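Local atomic coordinates of periplasmic binding protein component of an ABC type zinc uptake transporter (Synechocystis sp., PDB entry 2OV3), a protein that binds zinc and probably delivers it to an ABC transporter for zinc uptake, as its periplasmic solute-binding component. Residues E141-R144 against L145-L149. Numbering follows the deposited sequence.
Sequences ELER and LNQEL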
ATOM      1  N   GLU A 141      -8.957  -1.542 -15.999  1.00 26.58           N
ATOM      2  CA  GLU A 141      -7.533  -1.873 -15.942  1.00 27.54           C
ATOM      3  C   GLU A 141      -7.307  -2.678 -14.671  1.00 27.00           C
ATOM      4  O   GLU A 141      -6.541  -3.645 -14.648  1.00 26.37           O
ATOM      5  CB  GLU A 141      -6.678  -0.597 -15.920  1.00 28.20           C
ATOM      6  CG  GLU A 141      -6.302  -0.067 -17.306  1.00 31.53           C
ATOM      7  CD  GLU A 141      -5.540   1.267 -17.261  1.00 33.20           C
ATOM      8  OE1 GLU A 141      -4.574   1.391 -16.470  1.00 30.36           O
ATOM      9  OE2 GLU A 141      -5.905   2.187 -18.026  1.00 33.09           O
ATOM     10  N   LEU A 142      -8.015  -2.279 -13.619  1.00 26.74           N
ATOM     11  CA  LEU A 142      -7.916  -2.937 -12.324  1.00 26.53           C
ATOM     12  C   LEU A 142      -8.382  -4.389 -12.398  1.00 28.69           C
ATOM     13  O   LEU A 142      -7.650  -5.294 -11.999  1.00 27.98           O
ATOM     14  CB  LEU A 142      -8.724  -2.155 -11.278  1.00 24.63           C
ATOM     15  CG  LEU A 142      -8.228  -0.736 -10.909  1.00 24.04           C
ATOM     16  CD1 LEU A 142      -9.300   0.011 -10.138  1.00 22.45           C
ATOM     17  CD2 LEU A 142      -6.954  -0.827 -10.092  1.00 19.51           C
ATOM     18  N   GLU A 143      -9.588  -4.617 -12.912  1.00 29.90           N
ATOM     19  CA  GLU A 143     -10.099  -5.981 -13.031  1.00 31.37           C
ATOM     20  C   GLU A 143      -9.156  -6.855 -13.850  1.00 31.19           C
ATOM     21  O   GLU A 143      -9.018  -8.056 -13.603  1.00 32.37           O
ATOM     22  CB  GLU A 143     -11.490  -5.983 -13.674  1.00 32.89           C
ATOM     23  CG  GLU A 143     -12.554  -6.582 -12.763  1.00 36.19           C
ATOM     24  CD  GLU A 143     -12.223  -8.004 -12.344  1.00 37.44           C
ATOM     25  OE1 GLU A 143     -12.297  -8.908 -13.209  1.00 38.17           O
ATOM     26  OE2 GLU A 143     -11.878  -8.209 -11.159  1.00 36.21           O
ATOM     27  N   ARG A 144      -8.512  -6.243 -14.833  1.00 30.76           N
ATOM     28  CA  ARG A 144      -7.578  -6.957 -15.682  1.00 30.95           C
ATOM     29  C   ARG A 144      -6.385  -7.392 -14.830  1.00 30.29           C
ATOM     30  O   ARG A 144      -6.025  -8.570 -14.810  1.00 30.53           O
ATOM     31  CB  ARG A 144      -7.126  -6.043 -16.817  1.00 31.73           C
ATOM     32  CG  ARG A 144      -6.680  -6.784 -18.061  1.00 36.45           C
ATOM     33  CD  ARG A 144      -7.267  -6.129 -19.297  1.00 37.19           C
ATOM     34  NE  ARG A 144      -6.965  -4.698 -19.339  1.00 37.88           N
ATOM     35  CZ  ARG A 144      -7.837  -3.767 -19.714  1.00 36.64           C
ATOM     36  NH1 ARG A 144      -9.062  -4.118 -20.075  1.00 34.87           N
ATOM     37  NH2 ARG A 144      -7.479  -2.492 -19.736  1.00 37.32           N
ATOM     38  N   LEU A 145      -5.790  -6.427 -14.127  1.00 28.49           N
ATOM     39  CA  LEU A 145      -4.649  -6.674 -13.247  1.00 25.39           C
ATOM     40  C   LEU A 145      -5.042  -7.695 -12.181  1.00 24.98           C
ATOM     41  O   LEU A 145      -4.292  -8.630 -11.898  1.00 23.71           O
ATOM     42  CB  LEU A 145      -4.210  -5.370 -12.560  1.00 24.50           C
ATOM     43  CG  LEU A 145      -3.220  -5.449 -11.374  1.00 22.84           C
ATOM     44  CD1 LEU A 145      -1.861  -5.917 -11.871  1.00 19.27           C
ATOM     45  CD2 LEU A 145      -3.095  -4.095 -10.689  1.00 22.65           C
ATOM     46  N   ASN A 146      -6.216  -7.502 -11.589  1.00 25.06           N
ATOM     47  CA  ASN A 146      -6.713  -8.414 -10.573  1.00 27.13           C
ATOM     48  C   ASN A 146      -6.754  -9.838 -11.116  1.00 28.99           C
ATOM     49  O   ASN A 146      -6.293 -10.783 -10.472  1.00 30.16           O
ATOM     50  CB  ASN A 146      -8.115  -8.000 -10.106  1.00 25.29           C
ATOM     51  CG  ASN A 146      -8.728  -9.004  -9.141  1.00 26.34           C
ATOM     52  OD1 ASN A 146      -8.093  -9.433  -8.179  1.00 26.40           O
ATOM     53  ND2 ASN A 146      -9.972  -9.374  -9.390  1.00 28.04           N
ATOM     54  N   GLN A 147      -7.306  -9.996 -12.310  1.00 30.60           N
ATOM     55  CA  GLN A 147      -7.401 -11.320 -12.904  1.00 31.18           C
ATOM     56  C   GLN A 147      -6.021 -11.882 -13.218  1.00 32.24           C
ATOM     57  O   GLN A 147      -5.797 -13.084 -13.081  1.00 33.03           O
ATOM     58  CB  GLN A 147      -8.246 -11.258 -14.176  1.00 30.97           C
ATOM     59  CG  GLN A 147      -9.730 -11.028 -13.935  1.00 31.40           C
ATOM     60  CD  GLN A 147     -10.429 -12.272 -13.391  1.00 33.64           C
ATOM     61  OE1 GLN A 147     -10.002 -13.403 -13.661  1.00 32.03           O
ATOM     62  NE2 GLN A 147     -11.514 -12.070 -12.635  1.00 31.06           N
ATOM     63  N   GLU A 148      -5.093 -11.011 -13.619  1.00 32.50           N
ATOM     64  CA  GLU A 148      -3.733 -11.438 -13.960  1.00 33.49           C
ATOM     65  C   GLU A 148      -2.961 -11.921 -12.731  1.00 33.33           C
ATOM     66  O   GLU A 148      -2.232 -12.909 -12.793  1.00 35.08           O
ATOM     67  CB  GLU A 148      -2.968 -10.291 -14.648  1.00 35.93           C
ATOM     68  CG  GLU A 148      -2.101 -10.771 -15.820  1.00 40.15           C
ATOM     69  CD  GLU A 148      -1.346  -9.657 -16.547  1.00 43.28           C
ATOM     70  OE1 GLU A 148      -1.926  -8.570 -16.791  1.00 43.09           O
ATOM     71  OE2 GLU A 148      -0.167  -9.886 -16.902  1.00 45.74           O
ATOM     72  N   LEU A 149      -3.120 -11.223 -11.614  1.00 31.53           N
ATOM     73  CA  LEU A 149      -2.439 -11.605 -10.387  1.00 29.58           C
ATOM     74  C   LEU A 149      -3.015 -12.947  -9.909  1.00 29.65           C
ATOM     75  O   LEU A 149      -2.290 -13.803  -9.405  1.00 28.13           O
ATOM     76  CB  LEU A 149      -2.623 -10.505  -9.326  1.00 25.33           C
ATOM     77  CG  LEU A 149      -2.019  -9.122  -9.659  1.00 23.31           C
ATOM     78  CD1 LEU A 149      -2.616  -8.031  -8.771  1.00 19.78           C
ATOM     79  CD2 LEU A 149      -0.519  -9.176  -9.517  1.00 20.47           C
TER
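The carboxylate of Glu143 meets two amides, one through each oxygen, and stands about 70° from the plane of either. Asn146, one turn on, lies alongside it and points the same way: ND2 reaches OE2 of Glu143 at 2.8 Å, on the syn side and 25° out of the carboxylate plane, with that oxygen close to the plane of the asparagine amide. Gln147 comes across to the other oxygen, where its NE2 makes a weak bond of 3.3 Å to OE1 of Glu143. A bend at chi2 (-58°) turns the glutamate carboxylate forward, toward the C-terminal end of the helix, where both amides lie. With an alanine at Glu143 the carboxylate is gone, and Asn146 ND2 and Gln147 NE2 would probably be left without their acceptor, the Gln147 amide less fixed in its rotation. Lys110 adds a long, weak ion pair at Glu143 OE2, and Tyr175 OH is hydrogen-bonded to Asn146 OD1. Beneath these side chains the backbone runs in regular i to i+4 bonds, such as Asn146 N to Leu142 O at 2.7 Å and Glu148 N to Arg144 O at 2.9 Å. Glu141 forms a salt bridge with Lys18. Leu142 and Leu145 turn inward, as expected of an amphipathic alpha-helix, here part of the long helix 128-153 that packs against helices 106-123 and 241-256, away from the zinc site.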